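Local coordinates for putative secreted protein (Pseudomonas aeruginosa, PDB 3NPD) that is of unknown function but is a putative secreted, quorum-sensing-regulated virulence factor of a Pseudomonas-specific family, at residues 45-50 with 90-95; 86-91 with 104-109. All blocks are in the same frame, centred on the assembly; numbering follows the deposited sequence. Where two conformers were deposited one is given.

Contact 1: 45-50 with 90-95; sequences INHLSV and TYSFTE
Ile45 and Thr90 open a parallel strand pair in the middle of the mixed sheet, where strands 43-50 and 88-95 are joined by a beta-alpha-beta crossover, mostly helical, that returns the chain to the end of the sheet where strand 43-50 began. The two side chains lie alongside each other, Ile45 CG1 resting 3.9 Å from Thr90 CB, while Ile45 CG2 reaches on to Ser92 CB. Asn46 begins the ladder: its N donates to Thr90 O and its O accepts from Ser92 N, the latter bond almost straight at 177°. With CG anti to the backbone N (chi1 -171°), its amide crosses the Tyr91 ring obliquely, Asn46 OD1 3.4 Å from Tyr91 CE1, with the two planes 59° apart. Asn46 OD1 and Tyr91 OH share a water, and Asn46 ND2 is held by Asp34 and Gly36 of the adjoining strand 32-40. On the other face His47 takes Ile45 CG2 over its ring; its ND1 is bridged by a second water to Ser92 OG, and its NE2 bonds to Thr38. Leu48 continues the ladder, N to Ser92 O and O from Thr94 N, and its side chain drops among aromatic groups. Leu48 CD1 sits over a face of Phe93, 4.2 Å from the ring centroid in a CH-pi contact, and lies at the edge of the Tyr91 ring, 3.8 Å from Tyr91 CD1. Helix 62-74 packs Leu69 against both rings. A third water bridges Leu48 O and Thr94 OG1, the latter also bonded to Asn99. Ser49 CA adds a CA-H...O contact to Thr94 O. Val50 N bonds to Thr94 O at 2.9 Å, and Val50 CG2 presses against the edge of the Phe93 ring, 3.5 Å from Phe93 CD2.

Contact 2: 86-91 with 104-109; sequences GAILTY and TERFDA
Leu89 O accepts from Phe107 N at 2.8 Å, and Leu89 N returns a bond to Phe107 O, making a hydrogen-bonded pair of the antiparallel beta hairpin formed by strands 88-95 and 101-107. Tyr91 and Glu105 repeat the pattern: Tyr91 N reaches Glu105 O at 2.8 Å with an N-H...O angle of 172°, and Glu105 N donates to Tyr91 O. Between them Thr90 and Arg106 form a non-hydrogen-bonded pair with their CA atoms 4.3 Å apart. Here the arginine chain, extended from CG to NE, runs beside the threonine, Arg106 CG lying 3.4 Å from Thr90 OG1 and the methyl CG2 of Thr90 sitting over one face of the guanidinium. Gln43 OE1 ties the two together, bonding to both Thr90 OG1 and Arg106 NE. Ile88 CG2 packs on Arg106 CB, 3.8 Å away. On the opposite face the Phe107 and Tyr91 side chains cross at about a right angle, CE1 of Phe107 coming 4.1 Å from CD2 of Tyr91. A water joins Ala87 O to Ala109 N, near Asp108, the N-cap of helix 109-112. Gly86 closes helix 77-83 in a Schellman motif, and that helix packs on Leu89 and Tyr91; Arg66 of helix 62-74 is salt-bridged to Glu105 and cation-pi to Phe107, while strand 43-50 flanks strand 88-95 on its other edge.

In the fold
Strand 88-95 is common to both contacts: contact 1 pairs it in parallel with strand 43-50, and contact 2 pairs it antiparallel with strand 101-107, the outermost strand on that side within the chain. Their centres are 13 Å apart, each about 7 Å from the centre of the chain. Thr90 and Tyr91 belong to both, so the two pairings meet at these two consecutive residues of strand 88-95, and Tyr91 has neighbours from both on the face covered by helix 62-74. The function is unknown, so neither contact can be tied to an active site here. Tyr91 lies about 3 Å, side chain to nearest atom, from a bound cyclohexyl-propylsulfonic acid, probably a crystallisation component, which may mark a pocket.

Contact 1: 45-50 with 90-95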
ATOM      1  N   ILE A  45       2.692   3.717   2.101  1.00 12.94           N
ATOM      2  CA  ILE A  45       1.449   3.703   1.334  1.00 13.84           C
ATOM      3  C   ILE A  45       1.792   3.511  -0.127  1.00 12.82           C
ATOM      4  O   ILE A  45       2.538   4.319  -0.687  1.00 14.15           O
ATOM      5  CB  ILE A  45       0.670   5.024   1.484  1.00 14.83           C
ATOM      6  CG1 ILE A  45       0.346   5.365   2.920  1.00 14.24           C
ATOM      7  CG2 ILE A  45      -0.650   5.002   0.595  1.00 13.17           C
ATOM      8  CD1 ILE A  45       0.031   6.824   3.179  1.00 17.01           C
ATOM      9  N   ASN A  46       1.231   2.481  -0.761  1.00 13.66           N
ATOM     10  CA  ASN A  46       1.334   2.260  -2.181  1.00 14.22           C
ATOM     11  C   ASN A  46       0.022   2.801  -2.713  1.00 12.50           C
ATOM     12  O   ASN A  46      -1.074   2.337  -2.324  1.00 16.31           O
ATOM     13  CB  ASN A  46       1.494   0.741  -2.453  1.00 17.33           C
ATOM     14  CG  ASN A  46       1.835   0.373  -3.893  1.00 16.27           C
ATOM     15  OD1 ASN A  46       1.822  -0.817  -4.219  1.00 17.11           O
ATOM     16  ND2 ASN A  46       2.100   1.356  -4.765  1.00 13.08           N
ATOM     17  N   HIS A  47       0.107   3.783  -3.594  1.00 13.12           N
ATOM     18  CA  HIS A  47      -1.049   4.360  -4.229  1.00 14.20           C
ATOM     19  C   HIS A  47      -1.220   3.677  -5.574  1.00 12.66           C
ATOM     20  O   HIS A  47      -0.264   3.589  -6.337  1.00 13.47           O
ATOM     21  CB  HIS A  47      -0.798   5.847  -4.479  1.00 11.46           C
ATOM     22  CG  HIS A  47      -0.483   6.634  -3.225  1.00 13.10           C
ATOM     23  ND1 HIS A  47      -1.434   7.301  -2.480  1.00 15.18           N
ATOM     24  CD2 HIS A  47       0.696   6.865  -2.613  1.00 14.31           C
ATOM     25  CE1 HIS A  47      -0.852   7.893  -1.451  1.00 17.01           C
ATOM     26  NE2 HIS A  47       0.441   7.645  -1.506  1.00 14.73           N
ATOM     27  N   LEU A  48      -2.451   3.243  -5.878  1.00 13.82           N
ATOM     28  CA  LEU A  48      -2.774   2.639  -7.149  1.00 14.78           C
ATOM     29  C   LEU A  48      -4.093   3.234  -7.669  1.00 15.55           C
ATOM     30  O   LEU A  48      -4.991   3.565  -6.854  1.00 14.45           O
ATOM     31  CB  LEU A  48      -2.864   1.136  -7.038  1.00 16.97           C
ATOM     32  CG  LEU A  48      -1.580   0.401  -6.572  1.00 15.09           C
ATOM     33  CD1 LEU A  48      -1.712   0.042  -5.071  1.00 18.57           C
ATOM     34  CD2 LEU A  48      -1.280  -0.815  -7.467  1.00 15.27           C
ATOM     35  N   SER A  49      -4.192   3.413  -8.993  1.00 15.18           N
ATOM     36  CA  SER A  49      -5.462   3.831  -9.624  1.00 12.93           C
ATOM     37  C   SER A  49      -6.049   2.595 -10.291  1.00 15.09           C
ATOM     38  O   SER A  49      -5.305   1.720 -10.765  1.00 15.47           O
ATOM     39  CB  SER A  49      -5.320   4.964 -10.644  1.00 15.19           C
ATOM     40  OG  SER A  49      -4.529   4.615 -11.730  1.00 19.61           O
ATOM     41  N   VAL A  50      -7.369   2.564 -10.357  1.00 15.51           N
ATOM     42  CA  VAL A  50      -8.135   1.410 -10.860  1.00 14.86           C
ATOM     43  C   VAL A  50      -9.188   1.948 -11.792  1.00 17.46           C
ATOM     44  O   VAL A  50      -9.937   2.849 -11.420  1.00 16.42           O
ATOM     45  CB  VAL A  50      -8.862   0.633  -9.741  1.00 19.73           C
ATOM     46  CG1 VAL A  50      -9.447  -0.680 -10.305  1.00 20.56           C
ATOM     47  CG2 VAL A  50      -7.942   0.329  -8.654  1.00 20.90           C
ATOM     48  N   THR A  90       0.115   0.062   3.700  1.00 13.30           N
ATOM     49  CA  THR A  90      -1.198   0.553   3.307  1.00 13.78           C
ATOM     50  C   THR A  90      -1.321   0.548   1.791  1.00 13.94           C
ATOM     51  O   THR A  90      -0.445   1.086   1.114  1.00 13.55           O
ATOM     52  CB  THR A  90      -1.418   1.980   3.810  1.00 16.30           C
ATOM     53  OG1 THR A  90      -1.362   1.938   5.235  1.00 15.80           O
ATOM     54  CG2 THR A  90      -2.801   2.562   3.328  1.00 13.45           C
ATOM     55  N   TYR A  91      -2.410  -0.013   1.277  1.00 13.76           N
ATOM     56  CA  TYR A  91      -2.756   0.052  -0.145  1.00 14.76           C
ATOM     57  C   TYR A  91      -3.905   1.004  -0.272  1.00 13.57           C
ATOM     58  O   TYR A  91      -4.971   0.778   0.307  1.00 14.95           O
ATOM     59  CB  TYR A  91      -3.166  -1.308  -0.713  1.00 13.31           C
ATOM     60  CG  TYR A  91      -1.973  -2.136  -0.838  1.00 15.50           C
ATOM     61  CD1 TYR A  91      -1.181  -2.045  -1.992  1.00 15.12           C
ATOM     62  CD2 TYR A  91      -1.526  -2.904   0.219  1.00 19.43           C
ATOM     63  CE1 TYR A  91       0.004  -2.719  -2.107  1.00 22.01           C
ATOM     64  CE2 TYR A  91      -0.337  -3.614   0.113  1.00 32.81           C
ATOM     65  CZ  TYR A  91       0.420  -3.529  -1.066  1.00 29.67           C
ATOM     66  OH  TYR A  91       1.597  -4.225  -1.213  1.00 30.68           O
ATOM     67  N   SER A  92      -3.711   2.066  -1.055  1.00 12.46           N
ATOM     68  CA  SER A  92      -4.747   3.057  -1.332  1.00 13.15           C
ATOM     69  C   SER A  92      -5.079   3.014  -2.805  1.00 13.49           C
ATOM     70  O   SER A  92      -4.298   3.462  -3.653  1.00 12.94           O
ATOM     71  CB  SER A  92      -4.304   4.455  -0.864  1.00 14.71           C
ATOM     72  OG  SER A  92      -5.225   5.447  -1.273  1.00 13.19           O
ATOM     73  N   PHE A  93      -6.246   2.465  -3.104  1.00 13.10           N
ATOM     74  CA  PHE A  93      -6.766   2.398  -4.490  1.00 12.31           C
ATOM     75  C   PHE A  93      -7.788   3.481  -4.685  1.00 12.46           C
ATOM     76  O   PHE A  93      -8.714   3.650  -3.858  1.00 14.88           O
ATOM     77  CB  PHE A  93      -7.454   1.068  -4.745  1.00 13.55           C
ATOM     78  CG  PHE A  93      -6.554  -0.126  -4.717  1.00 16.25           C
ATOM     79  CD1 PHE A  93      -6.292  -0.797  -3.506  1.00 14.74           C
ATOM     80  CD2 PHE A  93      -5.995  -0.643  -5.902  1.00 20.00           C
ATOM     81  CE1 PHE A  93      -5.463  -1.927  -3.493  1.00 19.80           C
ATOM     82  CE2 PHE A  93      -5.165  -1.766  -5.867  1.00 21.63           C
ATOM     83  CZ  PHE A  93      -4.902  -2.390  -4.674  1.00 17.70           C
ATOM     84  N   THR A  94      -7.652   4.230  -5.773  1.00 12.17           N
ATOM     85  CA  THR A  94      -8.606   5.269  -6.167  1.00 13.87           C
ATOM     86  C   THR A  94      -9.010   5.057  -7.633  1.00 14.88           C
ATOM     87  O   THR A  94      -8.321   4.373  -8.370  1.00 14.86           O
ATOM     88  CB  THR A  94      -7.996   6.660  -5.928  1.00 16.34           C
ATOM     89  OG1 THR A  94      -6.843   6.819  -6.754  1.00 15.31           O
ATOM     90  CG2 THR A  94      -7.636   6.839  -4.415  1.00 19.46           C
ATOM     91  N   GLU A  95     -10.111   5.654  -8.045  1.00 17.38           N
ATOM     92  CA  GLU A  95     -10.586   5.574  -9.417  0.60 20.16           C
ATOM     93  C   GLU A  95      -9.651   6.304 -10.378  1.00 19.21           C
ATOM     94  O   GLU A  95      -9.200   7.404 -10.089  1.00 16.23           O
ATOM     95  CB  GLU A  95     -11.984   6.205  -9.522  0.60 22.29           C
ATOM     96  CG  GLU A  95     -13.098   5.258  -9.154  0.60 30.30           C
ATOM     97  CD  GLU A  95     -13.575   4.468 -10.355  0.60 33.79           C
ATOM     98  OE1 GLU A  95     -12.714   3.975 -11.131  0.60 20.86           O
ATOM     99  OE2 GLU A  95     -14.810   4.338 -10.496  0.60 39.44           O
TER
HETATM  100  O   HOH W   1       3.285  -3.051  -2.875  1.00 24.31           O
HETATM  101  O   HOH W   2      -4.150   7.087  -3.142  1.00 17.47           O
HETATM  102  O   HOH W   3      -4.433   6.194  -5.667  1.00 20.40           O

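Contact 2: 86-91 with 104-109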
ATOM      1  N   GLY A  86       7.510  -2.176  13.263  1.00 17.59           N
ATOM      2  CA  GLY A  86       6.380  -1.376  13.714  1.00 17.00           C
ATOM      3  C   GLY A  86       5.692  -0.643  12.595  1.00 16.96           C
ATOM      4  O   GLY A  86       4.812   0.164  12.879  1.00 17.70           O
ATOM      5  N   ALA A  87       6.051  -0.937  11.340  1.00 16.04           N
ATOM      6  CA  ALA A  87       5.414  -0.228  10.188  1.00 14.41           C
ATOM      7  C   ALA A  87       4.040  -0.840   9.848  1.00 12.86           C
ATOM      8  O   ALA A  87       3.703  -1.943  10.279  1.00 16.38           O
ATOM      9  CB  ALA A  87       6.297  -0.207   8.917  1.00 14.15           C
ATOM     10  N   ILE A  88       3.269  -0.051   9.103  1.00 14.39           N
ATOM     11  CA  ILE A  88       2.014  -0.486   8.517  1.00 15.48           C
ATOM     12  C   ILE A  88       2.191  -0.348   7.015  1.00 15.47           C
ATOM     13  O   ILE A  88       2.746   0.674   6.538  1.00 18.20           O
ATOM     14  CB  ILE A  88       0.851   0.401   8.997  1.00 16.62           C
ATOM     15  CG1 ILE A  88       0.570   0.127  10.461  1.00 16.12           C
ATOM     16  CG2 ILE A  88      -0.437   0.161   8.144  1.00 14.44           C
ATOM     17  CD1 ILE A  88      -0.322   1.234  11.119  1.00 17.78           C
ATOM     18  N   LEU A  89       1.812  -1.395   6.285  1.00 14.31           N
ATOM     19  CA  LEU A  89       1.722  -1.369   4.822  1.00 14.35           C
ATOM     20  C   LEU A  89       0.281  -0.992   4.486  1.00 13.01           C
ATOM     21  O   LEU A  89      -0.648  -1.670   4.877  1.00 13.13           O
ATOM     22  CB  LEU A  89       2.155  -2.707   4.177  1.00 14.76           C
ATOM     23  CG  LEU A  89       3.486  -2.678   3.439  1.00 27.34           C
ATOM     24  CD1 LEU A  89       3.503  -1.671   2.233  1.00 25.28           C
ATOM     25  CD2 LEU A  89       4.580  -2.420   4.513  1.00 25.99           C
ATOM     26  N   THR A  90       0.115   0.062   3.700  1.00 13.30           N
ATOM     27  CA  THR A  90      -1.198   0.553   3.307  1.00 13.78           C
ATOM     28  C   THR A  90      -1.321   0.548   1.791  1.00 13.94           C
ATOM     29  O   THR A  90      -0.445   1.086   1.114  1.00 13.55           O
ATOM     30  CB  THR A  90      -1.418   1.980   3.810  1.00 16.30           C
ATOM     31  OG1 THR A  90      -1.362   1.938   5.235  1.00 15.80           O
ATOM     32  CG2 THR A  90      -2.801   2.562   3.328  1.00 13.45           C
ATOM     33  N   TYR A  91      -2.410  -0.013   1.277  1.00 13.76           N
ATOM     34  CA  TYR A  91      -2.756   0.052  -0.145  1.00 14.76           C
ATOM     35  C   TYR A  91      -3.905   1.004  -0.272  1.00 13.57           C
ATOM     36  O   TYR A  91      -4.971   0.778   0.307  1.00 14.95           O
ATOM     37  CB  TYR A  91      -3.166  -1.308  -0.713  1.00 13.31           C
ATOM     38  CG  TYR A  91      -1.973  -2.136  -0.838  1.00 15.50           C
ATOM     39  CD1 TYR A  91      -1.181  -2.045  -1.992  1.00 15.12           C
ATOM     40  CD2 TYR A  91      -1.526  -2.904   0.219  1.00 19.43           C
ATOM     41  CE1 TYR A  91       0.004  -2.719  -2.107  1.00 22.01           C
ATOM     42  CE2 TYR A  91      -0.337  -3.614   0.113  1.00 32.81           C
ATOM     43  CZ  TYR A  91       0.420  -3.529  -1.066  1.00 29.67           C
ATOM     44  OH  TYR A  91       1.597  -4.225  -1.213  1.00 30.68           O
ATOM     45  N   THR A 104      -9.144   0.873   0.658  1.00 13.83           N
ATOM     46  CA  THR A 104      -7.966   1.212   1.446  1.00 11.32           C
ATOM     47  C   THR A 104      -7.735   0.054   2.421  1.00 12.88           C
ATOM     48  O   THR A 104      -8.582  -0.220   3.274  1.00 14.51           O
ATOM     49  CB  THR A 104      -8.078   2.571   2.165  1.00 14.30           C
ATOM     50  OG1 THR A 104      -8.558   3.563   1.240  1.00 14.47           O
ATOM     51  CG2 THR A 104      -6.689   3.024   2.662  1.00 15.43           C
ATOM     52  N   GLU A 105      -6.579  -0.580   2.313  1.00 11.65           N
ATOM     53  CA  GLU A 105      -6.324  -1.798   3.108  1.00 10.84           C
ATOM     54  C   GLU A 105      -4.965  -1.655   3.808  1.00 14.63           C
ATOM     55  O   GLU A 105      -3.930  -1.454   3.149  1.00 15.36           O
ATOM     56  CB  GLU A 105      -6.326  -3.046   2.202  1.00 13.40           C
ATOM     57  CG  GLU A 105      -7.713  -3.356   1.616  1.00 16.26           C
ATOM     58  CD  GLU A 105      -8.837  -3.558   2.664  1.00 16.62           C
ATOM     59  OE1 GLU A 105      -8.550  -3.994   3.796  1.00 15.11           O
ATOM     60  OE2 GLU A 105     -10.042  -3.357   2.333  1.00 15.33           O
ATOM     61  N   ARG A 106      -4.992  -1.720   5.145  1.00 13.34           N
ATOM     62  CA  ARG A 106      -3.800  -1.604   5.970  1.00 13.09           C
ATOM     63  C   ARG A 106      -3.462  -2.927   6.628  1.00 13.05           C
ATOM     64  O   ARG A 106      -4.353  -3.680   7.120  1.00 14.29           O
ATOM     65  CB  ARG A 106      -4.011  -0.594   7.080  1.00 12.53           C
ATOM     66  CG  ARG A 106      -4.322   0.766   6.530  1.00 12.84           C
ATOM     67  CD  ARG A 106      -4.518   1.848   7.604  1.00 13.70           C
ATOM     68  NE  ARG A 106      -4.721   3.123   6.910  1.00 14.44           N
ATOM     69  CZ  ARG A 106      -5.859   3.549   6.355  1.00 12.56           C
ATOM     70  NH1 ARG A 106      -6.951   2.828   6.401  1.00 15.87           N
ATOM     71  NH2 ARG A 106      -5.890   4.696   5.675  1.00 13.98           N
ATOM     72  N   PHE A 107      -2.155  -3.159   6.750  1.00 13.99           N
ATOM     73  CA  PHE A 107      -1.626  -4.377   7.333  1.00 13.73           C
ATOM     74  C   PHE A 107      -0.505  -4.065   8.293  1.00 14.38           C
ATOM     75  O   PHE A 107       0.409  -3.318   7.937  1.00 14.21           O
ATOM     76  CB  PHE A 107      -1.078  -5.323   6.248  1.00 13.21           C
ATOM     77  CG  PHE A 107      -2.093  -5.688   5.207  1.00 13.05           C
ATOM     78  CD1 PHE A 107      -2.310  -4.834   4.070  1.00 14.14           C
ATOM     79  CD2 PHE A 107      -2.904  -6.812   5.362  1.00 18.49           C
ATOM     80  CE1 PHE A 107      -3.292  -5.158   3.126  1.00 14.94           C
ATOM     81  CE2 PHE A 107      -3.910  -7.123   4.385  1.00 14.86           C
ATOM     82  CZ  PHE A 107      -4.100  -6.299   3.288  1.00 14.88           C
ATOM     83  N   ASP A 108      -0.517  -4.692   9.478  1.00 15.14           N
ATOM     84  CA  ASP A 108       0.600  -4.612  10.445  1.00 13.18           C
ATOM     85  C   ASP A 108       1.065  -6.027  10.765  1.00 14.12           C
ATOM     86  O   ASP A 108       0.553  -7.002  10.169  1.00 17.01           O
ATOM     87  CB  ASP A 108       0.276  -3.741  11.678  1.00 15.36           C
ATOM     88  CG  ASP A 108      -0.809  -4.325  12.609  1.00 18.19           C
ATOM     89  OD1 ASP A 108      -1.318  -5.430  12.409  1.00 16.67           O
ATOM     90  OD2 ASP A 108      -1.162  -3.598  13.572  1.00 25.14           O
ATOM     91  N   ALA A 109       2.060  -6.159  11.640  1.00 14.46           N
ATOM     92  CA  ALA A 109       2.531  -7.474  12.061  1.00 16.49           C
ATOM     93  C   ALA A 109       1.382  -8.390  12.509  1.00 17.80           C
ATOM     94  O   ALA A 109       1.343  -9.552  12.105  1.00 17.25           O
ATOM     95  CB  ALA A 109       3.640  -7.368  13.181  1.00 19.71           C
TER
HETATM   96  O   HOH W   4       3.806  -3.793  12.310  1.00 17.40           O